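Local coordinates for protein hyaluronoglucosaminidase (Apis mellifera, PDB 1FCQ) that hydrolyses hyaluronan as a family 56 glycosidase and is a major allergen of bee venom, at residues R237-L249 / D282-A295. Sequence-based numbering, arbitrary orientation.
Sequences RVGLVGGRVKEAL and DLEATLRKITDLGA
Asp282 OD2 sits over one face of the Arg237 guanidinium, the carboxylate plane turned 64° from it, with NH1 3.1 Å from OD2 in a salt bridge; the bond from NH1 to OD1 is weak. Two outer helices of the 7-stranded (beta/alpha) TIM barrel pack here: 234-253 and 280-292 run side by side in nearly the same direction, crossing at -21° between the short segments, with strand 261-267 between them in sequence. Arg237 NE and NH2 bond to the carbonyl oxygens of Arg229 and Trp230, while Tyr270 OH also binds Asp282 OD2. Farther along, Gly242 lets the lysine stem in close: Lys289 CG lies 3.8 Å from Gly242 CA, and the chain, bent at chi2, chi3 and chi4, folds back until CE sits 3.6 Å from Val238 CG1. Val241 reaches two residues a turn apart on the other helix: its CG1, anti to the backbone N (chi1 174°), meets Ile290 CG1 at 3.5 Å, and its CG2 meets Thr286 CG2. Leu293 wedges between successive turns, CD1 3.7 Å from Gly242 O and also against Val245 CG1, CD2 against the Lys246 stem. A Schellman motif at Gly294 turns the chain inward, where Ala295 CB reaches Val245 CG1 at 4.3 Å.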
loop_
_atom_site.group_PDB
_atom_site.type_symbol
_atom_site.label_atom_id
_atom_site.label_comp_id
_atom_site.label_asym_id
_atom_site.label_seq_id
_atom_site.Cartn_x
_atom_site.Cartn_y
_atom_site.Cartn_z
ATOM N N ARG A 237 -14.905 -5.977 11.756
ATOM C CA ARG A 237 -14.092 -6.209 10.551
ATOM C C ARG A 237 -14.665 -5.471 9.355
ATOM O O ARG A 237 -13.951 -4.920 8.504
ATOM C CB ARG A 237 -13.952 -7.710 10.289
ATOM C CG ARG A 237 -13.037 -8.398 11.296
ATOM C CD ARG A 237 -12.954 -9.880 10.922
ATOM N NE ARG A 237 -12.329 -10.657 11.986
ATOM C CZ ARG A 237 -12.967 -11.602 12.663
ATOM N NH1 ARG A 237 -14.231 -11.891 12.363
ATOM N NH2 ARG A 237 -12.384 -12.295 13.630
ATOM N N VAL A 238 -15.990 -5.431 9.245
ATOM C CA VAL A 238 -16.660 -4.698 8.176
ATOM C C VAL A 238 -16.406 -3.201 8.355
ATOM O O VAL A 238 -16.190 -2.483 7.380
ATOM C CB VAL A 238 -18.168 -4.982 8.186
ATOM C CG1 VAL A 238 -18.903 -4.072 7.219
ATOM C CG2 VAL A 238 -18.410 -6.451 7.859
ATOM N N GLY A 239 -16.469 -2.742 9.599
ATOM C CA GLY A 239 -16.214 -1.348 9.933
ATOM C C GLY A 239 -14.800 -0.905 9.579
ATOM O O GLY A 239 -14.592 0.228 9.129
ATOM N N LEU A 240 -13.817 -1.755 9.835
ATOM C CA LEU A 240 -12.424 -1.491 9.500
ATOM C C LEU A 240 -12.355 -1.196 8.004
ATOM O O LEU A 240 -11.758 -0.198 7.587
ATOM C CB LEU A 240 -11.538 -2.693 9.821
ATOM C CG LEU A 240 -10.043 -2.650 9.522
ATOM C CD1 LEU A 240 -9.321 -3.694 10.368
ATOM C CD2 LEU A 240 -9.700 -2.935 8.059
ATOM N N VAL A 241 -12.914 -2.108 7.198
ATOM C CA VAL A 241 -12.907 -1.937 5.754
ATOM C C VAL A 241 -13.661 -0.678 5.356
ATOM O O VAL A 241 -13.183 0.137 4.572
ATOM C CB VAL A 241 -13.516 -3.170 5.058
ATOM C CG1 VAL A 241 -13.654 -2.987 3.556
ATOM C CG2 VAL A 241 -12.649 -4.392 5.351
ATOM N N GLY A 242 -14.888 -0.546 5.873
ATOM C CA GLY A 242 -15.739 0.583 5.525
ATOM C C GLY A 242 -15.122 1.945 5.774
ATOM O O GLY A 242 -15.135 2.808 4.883
ATOM N N GLY A 243 -14.576 2.166 6.952
ATOM C CA GLY A 243 -13.941 3.408 7.336
ATOM C C GLY A 243 -12.810 3.780 6.376
ATOM O O GLY A 243 -12.692 4.930 5.919
ATOM N N ARG A 244 -11.986 2.785 6.052
ATOM C CA ARG A 244 -10.866 2.991 5.138
ATOM C C ARG A 244 -11.286 3.253 3.711
ATOM O O ARG A 244 -10.678 4.121 3.069
ATOM C CB ARG A 244 -9.919 1.790 5.223
ATOM C CG ARG A 244 -9.327 1.718 6.627
ATOM C CD ARG A 244 -8.451 0.473 6.740
ATOM N NE ARG A 244 -7.998 0.398 8.134
ATOM C CZ ARG A 244 -7.001 -0.345 8.565
ATOM N NH1 ARG A 244 -6.706 -0.316 9.865
ATOM N NH2 ARG A 244 -6.298 -1.111 7.737
ATOM N N VAL A 245 -12.322 2.563 3.222
ATOM C CA VAL A 245 -12.794 2.795 1.867
ATOM C C VAL A 245 -13.501 4.145 1.774
ATOM O O VAL A 245 -13.303 4.876 0.804
ATOM C CB VAL A 245 -13.706 1.661 1.371
ATOM C CG1 VAL A 245 -14.344 1.996 0.033
ATOM C CG2 VAL A 245 -12.890 0.370 1.284
ATOM N N LYS A 246 -14.247 4.510 2.819
ATOM C CA LYS A 246 -14.861 5.843 2.822
ATOM C C LYS A 246 -13.792 6.933 2.799
ATOM O O LYS A 246 -13.987 7.953 2.116
ATOM C CB LYS A 246 -15.748 6.066 4.052
ATOM C CG LYS A 246 -17.040 5.265 4.058
ATOM C CD LYS A 246 -17.750 5.461 5.402
ATOM C CE LYS A 246 -19.026 4.655 5.497
ATOM N NZ LYS A 246 -19.641 4.763 6.858
ATOM N N GLU A 247 -12.698 6.773 3.544
ATOM C CA GLU A 247 -11.657 7.809 3.560
ATOM C C GLU A 247 -11.089 7.992 2.166
ATOM O O GLU A 247 -10.934 9.107 1.654
ATOM C CB GLU A 247 -10.559 7.451 4.555
ATOM C CG GLU A 247 -9.486 8.509 4.743
ATOM C CD GLU A 247 -9.982 9.758 5.438
ATOM O OE1 GLU A 247 -11.119 9.763 5.953
ATOM O OE2 GLU A 247 -9.219 10.744 5.443
ATOM N N ALA A 248 -10.775 6.884 1.487
ATOM C CA ALA A 248 -10.251 6.980 0.131
ATOM C C ALA A 248 -11.261 7.600 -0.832
ATOM O O ALA A 248 -10.843 8.411 -1.660
ATOM C CB ALA A 248 -9.812 5.603 -0.370
ATOM N N LEU A 249 -12.550 7.256 -0.735
ATOM C CA LEU A 249 -13.522 7.879 -1.653
ATOM C C LEU A 249 -13.662 9.372 -1.392
ATOM O O LEU A 249 -13.800 10.128 -2.367
ATOM C CB LEU A 249 -14.869 7.172 -1.482
ATOM C CG LEU A 249 -14.924 5.738 -2.014
ATOM C CD1 LEU A 249 -16.160 5.025 -1.488
ATOM C CD2 LEU A 249 -14.913 5.716 -3.535
ATOM N N ASP A 282 -16.374 -13.648 6.646
ATOM C CA ASP A 282 -15.601 -12.410 6.522
ATOM C C ASP A 282 -15.414 -11.996 5.068
ATOM O O ASP A 282 -15.529 -10.801 4.770
ATOM C CB ASP A 282 -14.264 -12.480 7.241
ATOM C CG ASP A 282 -14.331 -12.284 8.738
ATOM O OD1 ASP A 282 -15.360 -11.790 9.250
ATOM O OD2 ASP A 282 -13.350 -12.607 9.437
ATOM N N LEU A 283 -15.124 -12.942 4.173
ATOM C CA LEU A 283 -14.988 -12.599 2.759
ATOM C C LEU A 283 -16.254 -11.933 2.243
ATOM O O LEU A 283 -16.251 -10.888 1.589
ATOM C CB LEU A 283 -14.740 -13.867 1.940
ATOM C CG LEU A 283 -13.348 -14.481 2.036
ATOM C CD1 LEU A 283 -13.335 -15.832 1.334
ATOM C CD2 LEU A 283 -12.291 -13.563 1.422
ATOM N N GLU A 284 -17.388 -12.582 2.499
ATOM C CA GLU A 284 -18.680 -12.077 2.064
ATOM C C GLU A 284 -18.993 -10.683 2.601
ATOM O O GLU A 284 -19.278 -9.779 1.810
ATOM C CB GLU A 284 -19.794 -13.068 2.456
ATOM C CG GLU A 284 -19.701 -14.414 1.762
ATOM C CD GLU A 284 -20.702 -15.460 2.211
ATOM O OE1 GLU A 284 -21.296 -15.313 3.302
ATOM O OE2 GLU A 284 -20.912 -16.463 1.487
ATOM N N ALA A 285 -18.953 -10.456 3.903
ATOM C CA ALA A 285 -19.341 -9.148 4.441
ATOM C C ALA A 285 -18.386 -8.039 4.030
ATOM O O ALA A 285 -18.842 -6.925 3.743
ATOM C CB ALA A 285 -19.453 -9.222 5.954
ATOM N N THR A 286 -17.083 -8.309 4.032
ATOM C CA THR A 286 -16.149 -7.229 3.675
ATOM C C THR A 286 -16.069 -6.942 2.186
ATOM O O THR A 286 -15.907 -5.762 1.827
ATOM C CB THR A 286 -14.751 -7.472 4.257
ATOM O OG1 THR A 286 -14.240 -8.715 3.738
ATOM C CG2 THR A 286 -14.779 -7.534 5.776
ATOM N N LEU A 287 -16.166 -7.946 1.325
ATOM C CA LEU A 287 -16.149 -7.695 -0.118
ATOM C C LEU A 287 -17.450 -6.977 -0.482
ATOM O O LEU A 287 -17.484 -6.058 -1.309
ATOM C CB LEU A 287 -15.913 -8.957 -0.942
ATOM C CG LEU A 287 -14.538 -9.627 -0.779
ATOM C CD1 LEU A 287 -14.499 -10.886 -1.634
ATOM C CD2 LEU A 287 -13.395 -8.680 -1.105
ATOM N N ARG A 288 -18.553 -7.330 0.195
ATOM C CA ARG A 288 -19.813 -6.609 -0.020
ATOM C C ARG A 288 -19.691 -5.150 0.388
ATOM O O ARG A 288 -20.165 -4.255 -0.327
ATOM C CB ARG A 288 -20.954 -7.319 0.725
ATOM C CG ARG A 288 -21.625 -8.387 -0.116
ATOM C CD ARG A 288 -22.263 -9.498 0.708
ATOM N NE ARG A 288 -23.130 -10.315 -0.128
ATOM C CZ ARG A 288 -23.486 -11.578 0.004
ATOM N NH1 ARG A 288 -23.054 -12.342 1.001
ATOM N NH2 ARG A 288 -24.303 -12.115 -0.900
ATOM N N LYS A 289 -18.999 -4.847 1.483
ATOM C CA LYS A 289 -18.820 -3.464 1.912
ATOM C C LYS A 289 -18.033 -2.659 0.886
ATOM O O LYS A 289 -18.386 -1.521 0.576
ATOM C CB LYS A 289 -18.169 -3.390 3.285
ATOM C CG LYS A 289 -17.916 -2.005 3.833
ATOM C CD LYS A 289 -19.162 -1.149 3.918
ATOM C CE LYS A 289 -19.930 -1.335 5.203
ATOM N NZ LYS A 289 -20.764 -2.562 5.193
ATOM N N ILE A 290 -16.963 -3.241 0.345
ATOM C CA ILE A 290 -16.162 -2.555 -0.661
ATOM C C ILE A 290 -17.014 -2.193 -1.874
ATOM O O ILE A 290 -16.900 -1.072 -2.386
ATOM C CB ILE A 290 -14.961 -3.427 -1.101
ATOM C CG1 ILE A 290 -14.023 -3.622 0.095
ATOM C CG2 ILE A 290 -14.200 -2.758 -2.239
ATOM C CD1 ILE A 290 -12.943 -4.651 -0.196
ATOM N N THR A 291 -17.821 -3.118 -2.378
ATOM C CA THR A 291 -18.635 -2.881 -3.559
ATOM C C THR A 291 -19.795 -1.927 -3.276
ATOM O O THR A 291 -20.066 -1.035 -4.084
ATOM C CB THR A 291 -19.213 -4.189 -4.131
ATOM O OG1 THR A 291 -18.164 -5.145 -4.348
ATOM C CG2 THR A 291 -19.899 -3.907 -5.462
ATOM N N ASP A 292 -20.467 -2.117 -2.148
ATOM C CA ASP A 292 -21.596 -1.262 -1.781
ATOM C C ASP A 292 -21.217 0.202 -1.640
ATOM O O ASP A 292 -22.006 1.100 -1.967
ATOM C CB ASP A 292 -22.232 -1.757 -0.484
ATOM C CG ASP A 292 -23.056 -3.022 -0.604
ATOM O OD1 ASP A 292 -23.242 -3.580 -1.701
ATOM O OD2 ASP A 292 -23.535 -3.501 0.456
ATOM N N LEU A 293 -19.999 0.510 -1.180
ATOM C CA LEU A 293 -19.569 1.884 -1.015
ATOM C C LEU A 293 -19.190 2.582 -2.311
ATOM O O LEU A 293 -19.044 3.809 -2.296
ATOM C CB LEU A 293 -18.365 1.941 -0.059
ATOM C CG LEU A 293 -18.711 1.700 1.411
ATOM C CD1 LEU A 293 -17.457 1.510 2.245
ATOM C CD2 LEU A 293 -19.527 2.867 1.955
ATOM N N GLY A 294 -18.994 1.830 -3.388
ATOM C CA GLY A 294 -18.699 2.442 -4.669
ATOM C C GLY A 294 -17.229 2.465 -5.041
ATOM O O GLY A 294 -16.843 3.297 -5.869
ATOM N N ALA A 295 -16.422 1.589 -4.442
ATOM C CA ALA A 295 -15.015 1.523 -4.870
ATOM C C ALA A 295 -14.991 1.076 -6.325
ATOM O O ALA A 295 -15.958 0.463 -6.804
ATOM C CB ALA A 295 -14.259 0.537 -3.988
#